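Local coordinates for uncharacterized protein YbaA (Shigella flexneri, PDB 2OKQ), which is of unknown function but belongs to the DUF1428 family, builds a two-subunit alpha-beta assembly and binds sodium in this crystal, at residues F31-P36 / D41-M46; P52-K55 / R61-E64; D77-V82 / E88-S93. All coordinates share one frame; numbering follows the deposited sequence.

Interaction 1 (F31-P36 / D41-M46); sequences FVVAVP and DAYREM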
loop_
_atom_site.group_PDB
_atom_site.type_symbol
_atom_site.label_atom_id
_atom_site.label_comp_id
_atom_site.label_asym_id
_atom_site.label_seq_id
_atom_site.Cartn_x
_atom_site.Cartn_y
_atom_site.Cartn_z
ATOM N N PHE A 31 -0.057 2.088 4.966
ATOM C CA PHE A 31 1.083 2.639 5.716
ATOM C C PHE A 31 2.170 2.951 4.695
ATOM O O PHE A 31 2.384 2.171 3.759
ATOM C CB PHE A 31 1.696 1.653 6.731
ATOM C CG PHE A 31 0.741 1.077 7.759
ATOM C CD1 PHE A 31 0.794 1.491 9.083
ATOM C CD2 PHE A 31 -0.152 0.059 7.419
ATOM C CE1 PHE A 31 -0.046 0.906 10.063
ATOM C CE2 PHE A 31 -1.001 -0.509 8.381
ATOM C CZ PHE A 31 -0.953 -0.067 9.703
ATOM N N VAL A 32 2.822 4.096 4.845
ATOM C CA VAL A 32 4.077 4.371 4.126
ATOM C C VAL A 32 5.071 4.773 5.197
ATOM O O VAL A 32 4.781 5.637 6.026
ATOM C CB VAL A 32 3.947 5.455 3.055
ATOM C CG1 VAL A 32 5.244 5.526 2.176
ATOM C CG2 VAL A 32 2.744 5.192 2.152
ATOM N N VAL A 33 6.251 4.154 5.138
ATOM C CA VAL A 33 7.232 4.217 6.207
ATOM C C VAL A 33 8.605 4.553 5.602
ATOM O O VAL A 33 8.921 4.088 4.509
ATOM C CB VAL A 33 7.321 2.828 6.908
ATOM C CG1 VAL A 33 8.056 2.922 8.215
ATOM C CG2 VAL A 33 5.922 2.239 7.155
ATOM N N ALA A 34 9.401 5.368 6.300
ATOM C CA ALA A 34 10.828 5.504 5.962
ATOM C C ALA A 34 11.606 4.589 6.928
ATOM O O ALA A 34 11.409 4.646 8.147
ATOM C CB ALA A 34 11.267 6.952 6.098
ATOM N N VAL A 35 12.423 3.696 6.388
ATOM C CA VAL A 35 13.147 2.734 7.202
ATOM C C VAL A 35 14.638 2.829 6.833
ATOM O O VAL A 35 14.970 2.844 5.653
ATOM C CB VAL A 35 12.637 1.282 6.946
ATOM C CG1 VAL A 35 13.417 0.270 7.747
ATOM C CG2 VAL A 35 11.135 1.155 7.263
ATOM N N PRO A 36 15.536 2.890 7.844
ATOM C CA PRO A 36 16.961 2.844 7.515
ATOM C C PRO A 36 17.302 1.605 6.687
ATOM O O PRO A 36 16.882 0.491 7.025
ATOM C CB PRO A 36 17.632 2.791 8.895
ATOM C CG PRO A 36 16.674 3.503 9.786
ATOM C CD PRO A 36 15.324 3.021 9.298
ATOM N N ASP A 41 16.411 -6.124 7.449
ATOM C CA ASP A 41 16.166 -7.418 8.103
ATOM C C ASP A 41 15.431 -7.260 9.426
ATOM O O ASP A 41 14.494 -8.003 9.708
ATOM C CB ASP A 41 17.476 -8.173 8.334
ATOM C CG ASP A 41 17.987 -8.843 7.085
ATOM O OD1 ASP A 41 17.265 -9.707 6.530
ATOM O OD2 ASP A 41 19.117 -8.520 6.661
ATOM N N ALA A 42 15.857 -6.290 10.231
ATOM C CA ALA A 42 15.202 -6.008 11.501
ATOM C C ALA A 42 13.729 -5.694 11.265
ATOM O O ALA A 42 12.848 -6.163 11.995
ATOM C CB ALA A 42 15.886 -4.842 12.201
ATOM N N TYR A 43 13.478 -4.897 10.232
ATOM C CA TYR A 43 12.126 -4.493 9.900
ATOM C C TYR A 43 11.289 -5.690 9.469
ATOM O O TYR A 43 10.170 -5.871 9.949
ATOM C CB TYR A 43 12.131 -3.408 8.815
ATOM C CG TYR A 43 10.750 -2.886 8.549
ATOM C CD1 TYR A 43 10.233 -1.827 9.288
ATOM C CD2 TYR A 43 9.939 -3.474 7.574
ATOM C CE1 TYR A 43 8.936 -1.354 9.053
ATOM C CE2 TYR A 43 8.651 -3.008 7.330
ATOM C CZ TYR A 43 8.156 -1.955 8.075
ATOM O OH TYR A 43 6.879 -1.497 7.835
ATOM N N ARG A 44 11.831 -6.502 8.561
ATOM C CA ARG A 44 11.125 -7.668 8.055
ATOM C C ARG A 44 10.759 -8.606 9.205
ATOM O O ARG A 44 9.636 -9.108 9.263
ATOM C CB ARG A 44 11.953 -8.384 6.982
ATOM C CG ARG A 44 11.259 -9.583 6.335
ATOM C CD ARG A 44 11.981 -10.065 5.080
ATOM N NE ARG A 44 13.432 -9.870 5.151
ATOM C CZ ARG A 44 14.227 -9.771 4.088
ATOM N NH1 ARG A 44 13.721 -9.850 2.857
ATOM N NH2 ARG A 44 15.528 -9.587 4.256
ATOM N N GLU A 45 11.707 -8.816 10.123
ATOM C CA GLU A 45 11.475 -9.654 11.310
ATOM C C GLU A 45 10.376 -9.116 12.229
ATOM O O GLU A 45 9.528 -9.881 12.699
ATOM C CB GLU A 45 12.774 -9.794 12.121
ATOM C CG GLU A 45 13.895 -10.558 11.432
ATOM C CD GLU A 45 15.245 -10.365 12.120
ATOM O OE1 GLU A 45 15.325 -10.547 13.354
ATOM O OE2 GLU A 45 16.227 -10.033 11.420
ATOM N N MET A 46 10.394 -7.810 12.489
ATOM C CA MET A 46 9.319 -7.163 13.241
ATOM C C MET A 46 7.949 -7.396 12.600
ATOM O O MET A 46 6.982 -7.761 13.283
ATOM C CB MET A 46 9.577 -5.657 13.359
ATOM C CG MET A 46 8.626 -4.940 14.305
ATOM S SD MET A 46 8.556 -3.163 14.002
ATOM C CE MET A 46 7.602 -3.114 12.478
#
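V35 on the strand 31-36 and Y43 on the helix 41-46 mark the nearest approach of the two backbones, with their CA atoms 7.8 Å apart and both side chains pointing into the gap. Between these two segments one aromatic makes all the contact from the helix side. The Y43 ring lies over the strand with V35 crossing beneath it at about a right angle: CG2 of V35 sits over one ring face, 4.1 Å from the centroid and 28° off the normal, a CH-pi contact. The other V35 methyl, CG1, packs against the root of the tyrosine, 4.0 Å from Y43 CB. With its CG turned anti to the backbone N (chi1 -175°), Y43 sends its ring onward to V33, whose modelled CG2 lies 3.9 Å from Y43 OH; V33 has a second conformer, so that detail is less certain. The hydroxyl of the buried Y43 is satisfied by a hydrogen bond with E64 OE1 on strand 61-67. On a different side of the helix, R44 NH2 makes a salt bridge to D41 OD1 (2.9 Å), approaching from above the carboxylate plane. R44 also packs on I139 of the second subunit. A helix laid across one face of the antiparallel sheet, directly after its first strand, is consistent with the opening of a split beta-alpha-beta unit, as in ferredoxin-like folds.

Interaction 2 (P52-K55 / R61-E64); sequences PLFK and RIVE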
loop_
_atom_site.group_PDB
_atom_site.type_symbol
_atom_site.label_atom_id
_atom_site.label_comp_id
_atom_site.label_asym_id
_atom_site.label_seq_id
_atom_site.Cartn_x
_atom_site.Cartn_y
_atom_site.Cartn_z
ATOM N N PRO A 52 1.061 -12.373 12.141
ATOM C CA PRO A 52 0.123 -13.365 12.701
ATOM C C PRO A 52 -0.807 -12.806 13.797
ATOM O O PRO A 52 -1.927 -13.300 13.955
ATOM C CB PRO A 52 1.048 -14.444 13.291
ATOM C CG PRO A 52 2.372 -13.786 13.452
ATOM C CD PRO A 52 2.465 -12.789 12.322
ATOM N N LEU A 53 -0.362 -11.778 14.510
ATOM C CA LEU A 53 -1.203 -11.131 15.526
ATOM C C LEU A 53 -2.363 -10.407 14.862
ATOM O O LEU A 53 -3.508 -10.575 15.248
ATOM C CB LEU A 53 -0.396 -10.186 16.419
ATOM C CG LEU A 53 0.661 -10.855 17.310
ATOM C CD1 LEU A 53 1.365 -9.819 18.140
ATOM C CD2 LEU A 53 0.029 -11.919 18.202
ATOM N N PHE A 54 -2.064 -9.628 13.829
ATOM C CA PHE A 54 -3.137 -8.951 13.091
ATOM C C PHE A 54 -4.136 -9.955 12.539
ATOM O O PHE A 54 -5.337 -9.718 12.565
ATOM C CB PHE A 54 -2.553 -8.120 11.943
ATOM C CG PHE A 54 -2.106 -6.746 12.345
ATOM C CD1 PHE A 54 -3.034 -5.779 12.725
ATOM C CD2 PHE A 54 -0.770 -6.398 12.293
ATOM C CE1 PHE A 54 -2.627 -4.485 13.075
ATOM C CE2 PHE A 54 -0.351 -5.106 12.637
ATOM C CZ PHE A 54 -1.281 -4.155 13.039
ATOM N N LYS A 55 -3.647 -11.079 12.023
ATOM C CA LYS A 55 -4.562 -12.086 11.470
ATOM C C LYS A 55 -5.468 -12.667 12.550
ATOM O O LYS A 55 -6.645 -12.900 12.310
ATOM C CB LYS A 55 -3.781 -13.220 10.795
ATOM C CG LYS A 55 -2.914 -12.786 9.603
ATOM C CD LYS A 55 -3.598 -13.009 8.268
ATOM C CE LYS A 55 -3.398 -14.447 7.794
ATOM N NZ LYS A 55 -3.532 -14.578 6.321
ATOM N N ARG A 61 -4.981 -10.096 5.431
ATOM C CA ARG A 61 -3.693 -10.174 4.747
ATOM C C ARG A 61 -2.862 -9.002 5.191
ATOM O O ARG A 61 -3.410 -7.918 5.446
ATOM C CB ARG A 61 -3.926 -10.117 3.231
ATOM C CG ARG A 61 -2.663 -10.322 2.392
ATOM C CD ARG A 61 -3.004 -10.111 0.927
ATOM N NE ARG A 61 -1.843 -10.303 0.056
ATOM C CZ ARG A 61 -1.762 -9.755 -1.148
ATOM N NH1 ARG A 61 -2.766 -8.975 -1.592
ATOM N NH2 ARG A 61 -0.680 -9.947 -1.896
ATOM N N ILE A 62 -1.551 -9.207 5.312
ATOM C CA ILE A 62 -0.635 -8.133 5.694
ATOM C C ILE A 62 0.479 -8.184 4.663
ATOM O O ILE A 62 1.059 -9.252 4.441
ATOM C CB ILE A 62 -0.011 -8.338 7.113
ATOM C CG1 ILE A 62 -1.056 -8.218 8.216
ATOM C CG2 ILE A 62 1.063 -7.271 7.397
ATOM C CD1 ILE A 62 -1.974 -9.485 8.409
ATOM N N VAL A 63 0.746 -7.050 4.017
ATOM C CA VAL A 63 1.750 -7.011 2.950
ATOM C C VAL A 63 2.710 -5.858 3.218
ATOM O O VAL A 63 2.283 -4.769 3.525
ATOM C CB VAL A 63 1.097 -6.820 1.530
ATOM C CG1 VAL A 63 2.146 -6.945 0.457
ATOM C CG2 VAL A 63 -0.041 -7.833 1.240
ATOM N N GLU A 64 4.019 -6.093 3.135
ATOM C CA GLU A 64 4.993 -5.031 3.332
ATOM C C GLU A 64 5.921 -5.079 2.128
ATOM O O GLU A 64 6.422 -6.156 1.796
ATOM C CB GLU A 64 5.832 -5.306 4.576
ATOM C CG GLU A 64 4.984 -5.479 5.802
ATOM C CD GLU A 64 4.948 -4.275 6.677
ATOM O OE1 GLU A 64 5.524 -3.225 6.332
ATOM O OE2 GLU A 64 4.314 -4.388 7.741
#
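The F54 ring meets I62 obliquely, with I62 CG1 neither squarely over a face nor at an edge, and the closer touch comes at the base of the ring, where F54 CB lies 3.8 Å from I62 CD1. At the other flat group, the guanidinium of R61, V63, two residues on, places CG2 over part of one face, 3.3 Å above the plane and offset toward the rim. I62 CD1 does most of the touching. It also meets K55 CG at 3.6 Å in the modelled conformer of that lysine, the two side chains sliding past each other in opposite directions. K55 bends at chi2 (-97°) and again at chi3, a path that brings CG and CD against I62 CD1 while NZ turns to L60 O and to the terminal carboxylate of E141 of the second subunit. In what is probably a split beta-alpha-beta unit, the end of helix 40-56 here settles on the second strand of the unit, 61-67. That strand is outermost in its own chain, yet V63 and E64 pair antiparallel with a strand of the second subunit, so the sheet continues across the interface. The CB of R61 points away from the helix segment, and its guanidinium joins carboxylates from both chains: E96 of each subunit, and D140 of the second.

Interaction 3 (D77-V82 / E88-S93); sequences DFRMAV and EEVVFS. With NA (sodium ion), chain D.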
loop_
_atom_site.group_PDB
_atom_site.type_symbol
_atom_site.label_atom_id
_atom_site.label_comp_id
_atom_site.label_asym_id
_atom_site.label_seq_id
_atom_site.Cartn_x
_atom_site.Cartn_y
_atom_site.Cartn_z
ATOM N N ASP A 77 6.634 13.109 -4.069
ATOM C CA ASP A 77 7.067 11.735 -4.386
ATOM C C ASP A 77 7.067 10.922 -3.118
ATOM O O ASP A 77 6.830 11.464 -2.037
ATOM C CB ASP A 77 8.435 11.700 -5.097
ATOM C CG ASP A 77 9.547 12.275 -4.275
ATOM O OD1 ASP A 77 9.718 11.911 -3.080
ATOM O OD2 ASP A 77 10.310 13.073 -4.864
ATOM N N PHE A 78 7.318 9.621 -3.219
ATOM C CA PHE A 78 7.209 8.768 -2.022
ATOM C C PHE A 78 8.213 9.124 -0.921
ATOM O O PHE A 78 7.908 9.020 0.265
ATOM C CB PHE A 78 7.319 7.294 -2.388
ATOM C CG PHE A 78 5.976 6.604 -2.574
ATOM C CD1 PHE A 78 5.120 6.400 -1.475
ATOM C CD2 PHE A 78 5.611 6.100 -3.814
ATOM C CE1 PHE A 78 3.870 5.710 -1.645
ATOM C CE2 PHE A 78 4.391 5.443 -4.006
ATOM C CZ PHE A 78 3.520 5.235 -2.898
ATOM N N ARG A 79 9.430 9.509 -1.311
ATOM C CA ARG A 79 10.426 9.932 -0.334
ATOM C C ARG A 79 10.023 11.222 0.389
ATOM O O ARG A 79 10.170 11.309 1.619
ATOM C CB ARG A 79 11.814 10.056 -0.986
ATOM C CG ARG A 79 12.387 8.700 -1.380
ATOM C CD ARG A 79 13.842 8.842 -1.923
ATOM N NE ARG A 79 14.770 9.168 -0.836
ATOM C CZ ARG A 79 15.232 8.291 0.051
ATOM N NH1 ARG A 79 14.857 7.019 0.010
ATOM N NH2 ARG A 79 16.059 8.686 1.015
ATOM N N MET A 80 9.489 12.188 -0.349
ATOM C CA MET A 80 9.031 13.451 0.247
ATOM C C MET A 80 7.881 13.203 1.213
ATOM O O MET A 80 7.778 13.875 2.261
ATOM C CB MET A 80 8.633 14.473 -0.818
ATOM C CG MET A 80 9.790 14.937 -1.708
ATOM S SD MET A 80 9.279 15.964 -3.098
ATOM C CE MET A 80 9.063 17.546 -2.287
ATOM N N ALA A 81 7.040 12.223 0.866
ATOM C CA ALA A 81 5.861 11.874 1.667
ATOM C C ALA A 81 6.196 11.439 3.095
ATOM O O ALA A 81 5.391 11.656 4.022
ATOM C CB ALA A 81 5.066 10.768 0.951
ATOM N N VAL A 82 7.332 10.775 3.285
ATOM C CA VAL A 82 7.760 10.353 4.629
ATOM C C VAL A 82 9.062 11.064 5.080
ATOM O O VAL A 82 9.774 10.592 5.995
ATOM C CB VAL A 82 7.912 8.830 4.747
ATOM C CG1 VAL A 82 6.518 8.135 4.563
ATOM C CG2 VAL A 82 8.918 8.297 3.723
ATOM N N GLU A 88 17.793 6.105 4.347
ATOM C CA GLU A 88 16.501 5.433 4.523
ATOM C C GLU A 88 15.895 5.034 3.183
ATOM O O GLU A 88 16.171 5.663 2.177
ATOM C CB GLU A 88 15.526 6.345 5.256
ATOM C CG GLU A 88 15.946 6.738 6.655
ATOM C CD GLU A 88 14.937 7.620 7.353
ATOM O OE1 GLU A 88 14.323 8.468 6.701
ATOM O OE2 GLU A 88 14.773 7.468 8.580
ATOM N N GLU A 89 15.053 3.998 3.204
ATOM C CA GLU A 89 14.289 3.547 2.031
ATOM C C GLU A 89 12.813 3.594 2.382
ATOM O O GLU A 89 12.466 3.512 3.557
ATOM C CB GLU A 89 14.626 2.097 1.692
ATOM C CG GLU A 89 16.071 1.864 1.213
ATOM C CD GLU A 89 16.275 2.197 -0.250
ATOM O OE1 GLU A 89 15.419 2.873 -0.864
ATOM O OE2 GLU A 89 17.319 1.781 -0.793
ATOM N N VAL A 90 11.964 3.701 1.363
ATOM C CA VAL A 90 10.508 3.789 1.566
ATOM C C VAL A 90 9.897 2.399 1.569
ATOM O O VAL A 90 10.236 1.567 0.730
ATOM C CB VAL A 90 9.838 4.640 0.473
ATOM C CG1 VAL A 90 8.310 4.663 0.677
ATOM C CG2 VAL A 90 10.383 6.080 0.525
ATOM N N VAL A 91 9.018 2.140 2.549
ATOM C CA VAL A 91 8.249 0.907 2.572
ATOM C C VAL A 91 6.782 1.270 2.308
ATOM O O VAL A 91 6.291 2.227 2.873
ATOM C CB VAL A 91 8.426 0.177 3.935
ATOM C CG1 VAL A 91 7.476 -1.007 4.073
ATOM C CG2 VAL A 91 9.846 -0.284 4.096
ATOM N N PHE A 92 6.119 0.487 1.447
ATOM C CA PHE A 92 4.710 0.644 1.094
ATOM C C PHE A 92 4.065 -0.611 1.638
ATOM O O PHE A 92 4.475 -1.714 1.286
ATOM C CB PHE A 92 4.544 0.706 -0.438
ATOM C CG PHE A 92 3.126 0.886 -0.912
ATOM C CD1 PHE A 92 2.574 2.161 -1.047
ATOM C CD2 PHE A 92 2.355 -0.217 -1.289
ATOM C CE1 PHE A 92 1.255 2.328 -1.506
ATOM C CE2 PHE A 92 1.032 -0.064 -1.756
ATOM C CZ PHE A 92 0.483 1.212 -1.883
ATOM N N SER A 93 3.095 -0.454 2.541
ATOM C CA SER A 93 2.499 -1.591 3.233
ATOM C C SER A 93 1.005 -1.383 3.458
ATOM O O SER A 93 0.525 -0.240 3.485
ATOM C CB SER A 93 3.165 -1.779 4.602
ATOM O OG SER A 93 4.553 -2.034 4.483
HETATM NA NA NA D . 11.891 14.933 -4.858
HETATM O O HOH W 1 13.499 4.780 -1.522
HETATM O O HOH W 2 12.447 13.917 -3.028
HETATM O O HOH W 3 12.889 17.089 -4.801
#
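R79 reaches from the short helix 78-81 to the start of strand 88-93, and its path shows how one side chain can change character along its length. The side chain packs on A84, in the following loop. From CB the chain passes to CG, the apolar part, resting 3.8 Å from V90 CG2. The chain bends about CG-CD (chi3 71°) and swings the guanidinium toward the strand. At the tip, NH1 and NH2 both donate to the backbone oxygen of E88: NH1 to E88 O is 2.9 Å with an N-H...O angle of 161°, and the NH2 bond to E88 O is longer, at 3.2 Å, and more bent. The oxygen lies in the guanidinium plane, whereas the two nitrogens approach from the same face of the carbonyl, tilted out of its plane. NH1 also donates to a water 3.0 Å away, which in turn donates to E89 OE1 and so links charges too far apart for a salt bridge.

Deeper in, V90 CG1 meets F78 CB and V90 CG2 meets V82 CG2, and F78 CZ lies 3.7 Å from F92 CD1, with the ring planes at 85°. F92 and F135 of the second subunit extend this aromatic cluster across the interface. At the helix start, D77 serves as N-cap: OD1 accepts from M80 N (2.8 Å), while OD2 binds the sodium ion at 2.4 Å beside D72, G73 and two waters. One carboxylate thus ties helix to metal, and sodium would probably help to offset its negative charge. At the strand end of the arginine, the guanidinium bonds a neutral backbone carbonyl, with E89 reached through water, so the contact combines an apolar centre with polar margins.

In the fold
The three contacts follow one another in series along the chain and all rest on the same four-stranded antiparallel sheet. Interactions 1 and 2 share helix 40-56, their centres 14 Å apart, and join it to strands 27-36 and 61-67. Strand 88-97, used by interaction 3, runs between those two; the centre of interaction 3 is 11 Å from that of interaction 1, and V35 O to E89 N is 2.7 Å. Interactions 2 and 3, 20 Å apart, fall on opposite sides of the chain's centre. The strand order is consistent with a ferredoxin-like fold, and every contact touches the second subunit, so the same elements that build the subunit also form part of its interface.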